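Local coordinates for hypothetical membrane protein (Corynebacterium glutamicum, PDB 6JSB), which binds heme and probably passes it along the heme-uptake machinery of corynebacteria, at residues D151-L165 / P178-N192. Numbering follows the deposited sequence.
Sequences DLTQENVTVTGQTKL and PEGEALAPITLNLTN. With CA (calcium ion), chain E; CA (calcium ion), chain D.
Thr160 and Thr187 face each other as a non-hydrogen-bonded pair of an antiparallel beta ladder, in which strand 156-165 runs beside strand 186-198 within the large sheet of the HtaA domain. Their hydroxyls, each beside its own backbone N (chi1 -68° and -63°), meet with OG1 to OG1 at 2.8 Å. Beta-branched threonine suits this strand face, which also bears Thr158 and Asn189; there a water joins Thr158 OG1 to Asn189 OD1, while ND2 of Asn189 is hydrogen-bonded to Thr11 OG1 of strand 2-14. The other face is buried, which suits aliphatic side chains: CB of Val157 lies 4.1 Å from CB of Leu190, whose CD1 meets CD2 of Leu152 obliquely.

Beyond Gly161 the register slips by one residue. Thr163 works at this break: with chi1 at 54° its OG1 donates to Ala184 O at 2.7 Å, from well above the carbonyl plane. Its CG2 packs against CG2 of Ile186. Farther along, Leu165 CD1 touches Leu183 CD1; Leu165 also touches Tyr177, a heme-binding residue.

One calcium ion is held by both carboxylate oxygens of Glu155, a second by Thr158 O, each with waters. Beside Glu155, whose O accepts from Asn192 N, asparagine suits position 192 because its amide serves two partners: OD1 bonds to Thr8, and ND2 reaches Gln154 O at 2.8 Å, almost straight in line with the C=O bond and in the plane of the asparagine amide.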
loop_
_atom_site.group_PDB
_atom_site.type_symbol
_atom_site.label_atom_id
_atom_site.label_comp_id
_atom_site.label_asym_id
_atom_site.label_seq_id
_atom_site.Cartn_x
_atom_site.Cartn_y
_atom_site.Cartn_z
ATOM N N ASP A 151 -8.495 -19.423 -4.042
ATOM C CA ASP A 151 -9.479 -20.375 -3.516
ATOM C C ASP A 151 -9.324 -20.407 -1.993
ATOM O O ASP A 151 -8.430 -21.085 -1.465
ATOM C CB ASP A 151 -9.252 -21.753 -4.137
ATOM C CG ASP A 151 -10.197 -22.817 -3.575
ATOM O OD1 ASP A 151 -11.112 -22.466 -2.797
ATOM O OD2 ASP A 151 -10.003 -24.013 -3.911
ATOM N N LEU A 152 -10.182 -19.659 -1.269
ATOM C CA LEU A 152 -9.999 -19.587 0.188
ATOM C C LEU A 152 -10.568 -20.812 0.915
ATOM O O LEU A 152 -10.580 -20.843 2.152
ATOM C CB LEU A 152 -10.619 -18.298 0.737
ATOM C CG LEU A 152 -10.086 -17.002 0.131
ATOM C CD1 LEU A 152 -10.852 -15.828 0.734
ATOM C CD2 LEU A 152 -8.593 -16.899 0.381
ATOM N N THR A 153 -11.012 -21.825 0.183
ATOM C CA THR A 153 -11.355 -23.085 0.844
ATOM C C THR A 153 -10.138 -23.976 0.951
ATOM O O THR A 153 -10.200 -25.011 1.628
ATOM C CB THR A 153 -12.494 -23.833 0.135
ATOM O OG1 THR A 153 -12.085 -24.287 -1.167
ATOM C CG2 THR A 153 -13.771 -22.961 0.051
ATOM N N GLN A 154 -9.029 -23.597 0.313
ATOM C CA GLN A 154 -7.774 -24.308 0.536
ATOM C C GLN A 154 -7.127 -23.811 1.823
ATOM O O GLN A 154 -7.049 -22.601 2.073
ATOM C CB GLN A 154 -6.787 -24.100 -0.627
ATOM C CG GLN A 154 -7.231 -24.749 -1.930
ATOM C CD GLN A 154 -6.288 -24.429 -3.087
ATOM O OE1 GLN A 154 -5.105 -24.148 -2.872
ATOM N NE2 GLN A 154 -6.816 -24.446 -4.318
ATOM N N GLU A 155 -6.610 -24.744 2.623
ATOM C CA GLU A 155 -6.133 -24.339 3.945
ATOM C C GLU A 155 -4.905 -23.443 3.867
ATOM O O GLU A 155 -4.782 -22.482 4.644
ATOM C CB GLU A 155 -5.845 -25.588 4.771
ATOM C CG GLU A 155 -5.360 -25.256 6.151
ATOM C CD GLU A 155 -5.171 -26.499 7.040
ATOM O OE1 GLU A 155 -6.169 -27.021 7.556
ATOM O OE2 GLU A 155 -4.009 -26.918 7.219
ATOM N N ASN A 156 -3.957 -23.757 2.982
ATOM C CA ASN A 156 -2.694 -23.022 2.950
ATOM C C ASN A 156 -2.530 -22.465 1.553
ATOM O O ASN A 156 -2.526 -23.224 0.581
ATOM C CB ASN A 156 -1.516 -23.913 3.325
ATOM C CG ASN A 156 -1.723 -24.592 4.669
ATOM O OD1 ASN A 156 -1.701 -23.926 5.702
ATOM N ND2 ASN A 156 -1.990 -25.881 4.651
ATOM N N VAL A 157 -2.481 -21.143 1.443
ATOM C CA VAL A 157 -2.462 -20.466 0.155
ATOM C C VAL A 157 -1.230 -19.566 0.125
ATOM O O VAL A 157 -1.046 -18.749 1.033
ATOM C CB VAL A 157 -3.730 -19.634 -0.061
ATOM C CG1 VAL A 157 -3.579 -18.723 -1.331
ATOM C CG2 VAL A 157 -4.973 -20.586 -0.202
ATOM N N THR A 158 -0.364 -19.747 -0.878
ATOM C CA THR A 158 0.713 -18.770 -1.155
ATOM C C THR A 158 0.597 -18.448 -2.638
ATOM O O THR A 158 0.894 -19.307 -3.468
ATOM C CB THR A 158 2.102 -19.344 -0.878
ATOM O OG1 THR A 158 2.204 -19.752 0.499
ATOM C CG2 THR A 158 3.131 -18.337 -1.163
ATOM N N VAL A 159 0.146 -17.239 -2.979
ATOM C CA VAL A 159 -0.136 -16.884 -4.373
ATOM C C VAL A 159 0.384 -15.464 -4.578
ATOM O O VAL A 159 0.152 -14.603 -3.725
ATOM C CB VAL A 159 -1.656 -16.946 -4.681
ATOM C CG1 VAL A 159 -1.951 -16.359 -6.060
ATOM C CG2 VAL A 159 -2.178 -18.363 -4.572
ATOM N N THR A 160 1.049 -15.200 -5.728
ATOM C CA THR A 160 1.568 -13.878 -6.034
ATOM C C THR A 160 0.839 -13.292 -7.225
ATOM O O THR A 160 0.513 -14.025 -8.162
ATOM C CB THR A 160 3.072 -13.973 -6.322
ATOM O OG1 THR A 160 3.675 -14.332 -5.049
ATOM C CG2 THR A 160 3.599 -12.642 -6.753
ATOM N N GLY A 161 0.554 -12.004 -7.126
ATOM C CA GLY A 161 -0.050 -11.259 -8.237
ATOM C C GLY A 161 0.769 -10.066 -8.696
ATOM O O GLY A 161 1.438 -9.389 -7.882
ATOM N N GLN A 162 0.800 -9.855 -10.026
ATOM C CA GLN A 162 1.387 -8.643 -10.605
ATOM C C GLN A 162 0.356 -7.534 -10.452
ATOM O O GLN A 162 -0.849 -7.791 -10.587
ATOM C CB GLN A 162 1.742 -8.814 -12.101
ATOM C CG GLN A 162 3.035 -9.635 -12.356
ATOM C CD GLN A 162 3.353 -9.827 -13.827
ATOM O OE1 GLN A 162 3.834 -8.899 -14.509
ATOM N NE2 GLN A 162 3.073 -11.023 -14.338
ATOM N N THR A 163 0.823 -6.301 -10.218
ATOM C CA THR A 163 -0.054 -5.145 -10.006
ATOM C C THR A 163 0.235 -4.079 -11.051
ATOM O O THR A 163 1.383 -3.902 -11.470
ATOM C CB THR A 163 0.174 -4.524 -8.639
ATOM O OG1 THR A 163 1.580 -4.218 -8.515
ATOM C CG2 THR A 163 -0.147 -5.572 -7.503
ATOM N N LYS A 164 -0.832 -3.364 -11.457
ATOM C CA LYS A 164 -0.721 -2.249 -12.400
ATOM C C LYS A 164 -1.566 -1.082 -11.896
ATOM O O LYS A 164 -2.711 -1.271 -11.529
ATOM C CB LYS A 164 -1.186 -2.665 -13.805
ATOM C CG LYS A 164 -0.111 -3.624 -14.474
ATOM C CD LYS A 164 -0.564 -3.989 -15.881
ATOM C CE LYS A 164 0.553 -4.724 -16.679
ATOM N NZ LYS A 164 1.334 -5.681 -15.846
ATOM N N LEU A 165 -0.991 0.110 -11.919
ATOM C CA LEU A 165 -1.638 1.314 -11.399
ATOM C C LEU A 165 -2.894 1.630 -12.200
ATOM O O LEU A 165 -2.899 1.592 -13.438
ATOM C CB LEU A 165 -0.651 2.480 -11.531
ATOM C CG LEU A 165 -0.993 3.770 -10.779
ATOM C CD1 LEU A 165 -0.837 3.502 -9.252
ATOM C CD2 LEU A 165 0.042 4.836 -11.277
ATOM N N PRO A 178 2.513 6.586 -15.349
ATOM C CA PRO A 178 1.333 6.492 -16.215
ATOM C C PRO A 178 0.348 5.452 -15.731
ATOM O O PRO A 178 0.697 4.500 -15.045
ATOM C CB PRO A 178 1.915 6.078 -17.548
ATOM C CG PRO A 178 3.080 5.188 -17.128
ATOM C CD PRO A 178 3.667 5.887 -15.937
ATOM N N GLU A 179 -0.925 5.609 -16.202
ATOM C CA GLU A 179 -1.869 4.527 -15.984
ATOM C C GLU A 179 -1.312 3.225 -16.570
ATOM O O GLU A 179 -0.715 3.213 -17.656
ATOM C CB GLU A 179 -3.203 4.917 -16.656
ATOM C CG GLU A 179 -4.284 3.966 -16.445
ATOM C CD GLU A 179 -5.546 4.493 -17.153
ATOM O OE1 GLU A 179 -5.647 5.725 -17.371
ATOM O OE2 GLU A 179 -6.394 3.664 -17.475
ATOM N N GLY A 180 -1.512 2.134 -15.854
ATOM C CA GLY A 180 -0.985 0.832 -16.255
ATOM C C GLY A 180 0.439 0.561 -15.764
ATOM O O GLY A 180 0.938 -0.549 -15.980
ATOM N N GLU A 181 1.073 1.516 -15.086
ATOM C CA GLU A 181 2.458 1.286 -14.625
ATOM C C GLU A 181 2.514 0.113 -13.653
ATOM O O GLU A 181 1.716 0.015 -12.710
ATOM C CB GLU A 181 2.936 2.555 -13.925
ATOM C CG GLU A 181 4.408 2.398 -13.378
ATOM C CD GLU A 181 5.471 2.627 -14.455
ATOM O OE1 GLU A 181 5.145 2.967 -15.640
ATOM O OE2 GLU A 181 6.687 2.431 -14.118
ATOM N N ALA A 182 3.526 -0.765 -13.825
ATOM C CA ALA A 182 3.628 -1.879 -12.897
ATOM C C ALA A 182 4.010 -1.370 -11.518
ATOM O O ALA A 182 4.830 -0.466 -11.390
ATOM C CB ALA A 182 4.688 -2.845 -13.424
ATOM N N LEU A 183 3.389 -1.916 -10.491
ATOM C CA LEU A 183 3.824 -1.636 -9.120
ATOM C C LEU A 183 4.483 -2.907 -8.572
ATOM O O LEU A 183 4.738 -3.892 -9.292
ATOM C CB LEU A 183 2.654 -1.197 -8.248
ATOM C CG LEU A 183 1.946 0.078 -8.780
ATOM C CD1 LEU A 183 0.800 0.347 -7.820
ATOM C CD2 LEU A 183 2.910 1.292 -8.874
ATOM N N ALA A 184 4.807 -2.868 -7.290
ATOM C CA ALA A 184 5.416 -4.076 -6.718
ATOM C C ALA A 184 4.415 -5.230 -6.729
ATOM O O ALA A 184 3.225 -5.036 -6.534
ATOM C CB ALA A 184 5.823 -3.824 -5.241
ATOM N N PRO A 185 4.874 -6.456 -6.898
ATOM C CA PRO A 185 3.947 -7.599 -6.839
ATOM C C PRO A 185 3.479 -7.818 -5.405
ATOM O O PRO A 185 4.154 -7.419 -4.441
ATOM C CB PRO A 185 4.817 -8.769 -7.307
ATOM C CG PRO A 185 6.174 -8.360 -6.845
ATOM C CD PRO A 185 6.243 -6.884 -7.118
ATOM N N ILE A 186 2.286 -8.435 -5.248
ATOM C CA ILE A 186 1.729 -8.691 -3.911
ATOM C C ILE A 186 1.671 -10.206 -3.704
ATOM O O ILE A 186 1.223 -10.938 -4.582
ATOM C CB ILE A 186 0.351 -8.018 -3.714
ATOM C CG1 ILE A 186 -0.251 -8.337 -2.338
ATOM C CG2 ILE A 186 -0.707 -8.429 -4.833
ATOM C CD1 ILE A 186 -1.234 -7.194 -1.852
ATOM N N THR A 187 2.194 -10.694 -2.580
ATOM C CA THR A 187 2.125 -12.125 -2.276
ATOM C C THR A 187 1.164 -12.299 -1.099
ATOM O O THR A 187 1.306 -11.628 -0.077
ATOM C CB THR A 187 3.495 -12.709 -1.901
ATOM O OG1 THR A 187 4.383 -12.594 -3.024
ATOM C CG2 THR A 187 3.338 -14.176 -1.600
ATOM N N LEU A 188 0.216 -13.191 -1.229
ATOM C CA LEU A 188 -0.708 -13.490 -0.129
ATOM C C LEU A 188 -0.225 -14.769 0.518
ATOM O O LEU A 188 -0.080 -15.777 -0.187
ATOM C CB LEU A 188 -2.130 -13.688 -0.632
ATOM C CG LEU A 188 -2.692 -12.486 -1.376
ATOM C CD1 LEU A 188 -4.138 -12.851 -1.940
ATOM C CD2 LEU A 188 -2.716 -11.318 -0.363
ATOM N N ASN A 189 0.031 -14.732 1.836
ATOM C CA ASN A 189 0.478 -15.907 2.598
ATOM C C ASN A 189 -0.681 -16.196 3.574
ATOM O O ASN A 189 -0.753 -15.589 4.641
ATOM C CB ASN A 189 1.757 -15.612 3.379
ATOM C CG ASN A 189 2.870 -14.998 2.496
ATOM O OD1 ASN A 189 3.484 -15.717 1.713
ATOM N ND2 ASN A 189 3.135 -13.683 2.659
ATOM N N LEU A 190 -1.607 -17.060 3.201
ATOM C CA LEU A 190 -2.862 -17.141 3.941
ATOM C C LEU A 190 -3.006 -18.518 4.575
ATOM O O LEU A 190 -2.639 -19.520 3.968
ATOM C CB LEU A 190 -4.075 -16.943 3.016
ATOM C CG LEU A 190 -4.037 -15.676 2.164
ATOM C CD1 LEU A 190 -5.273 -15.637 1.254
ATOM C CD2 LEU A 190 -3.886 -14.424 3.070
ATOM N N THR A 191 -3.659 -18.568 5.738
ATOM C CA THR A 191 -4.135 -19.810 6.339
ATOM C C THR A 191 -5.642 -19.650 6.442
ATOM O O THR A 191 -6.115 -18.679 7.035
ATOM C CB THR A 191 -3.491 -20.011 7.719
ATOM O OG1 THR A 191 -2.069 -20.092 7.555
ATOM C CG2 THR A 191 -4.010 -21.294 8.395
ATOM N N ASN A 192 -6.402 -20.592 5.862
ATOM C CA ASN A 192 -7.864 -20.515 5.820
ATOM C C ASN A 192 -8.394 -21.672 6.635
ATOM O O ASN A 192 -8.238 -22.833 6.240
ATOM C CB ASN A 192 -8.399 -20.593 4.388
ATOM C CG ASN A 192 -7.881 -19.475 3.538
ATOM O OD1 ASN A 192 -8.154 -18.295 3.837
ATOM N ND2 ASN A 192 -7.133 -19.805 2.485
HETATM CA CA CA E . -4.641 -28.882 8.381
HETATM CA CA CA D . 2.071 -20.545 -5.095
HETATM O O HOH W 1 3.641 -18.257 2.239
HETATM O O HOH W 2 3.731 -6.343 -10.036
HETATM O O HOH W 3 2.884 -18.488 -6.010
HETATM O O HOH W 4 0.472 -19.837 -6.739
HETATM O O HOH W 5 0.271 -22.278 -5.194
HETATM O O HOH W 6 -5.881 -30.224 6.944
HETATM O O HOH W 7 -3.107 -29.797 6.767
#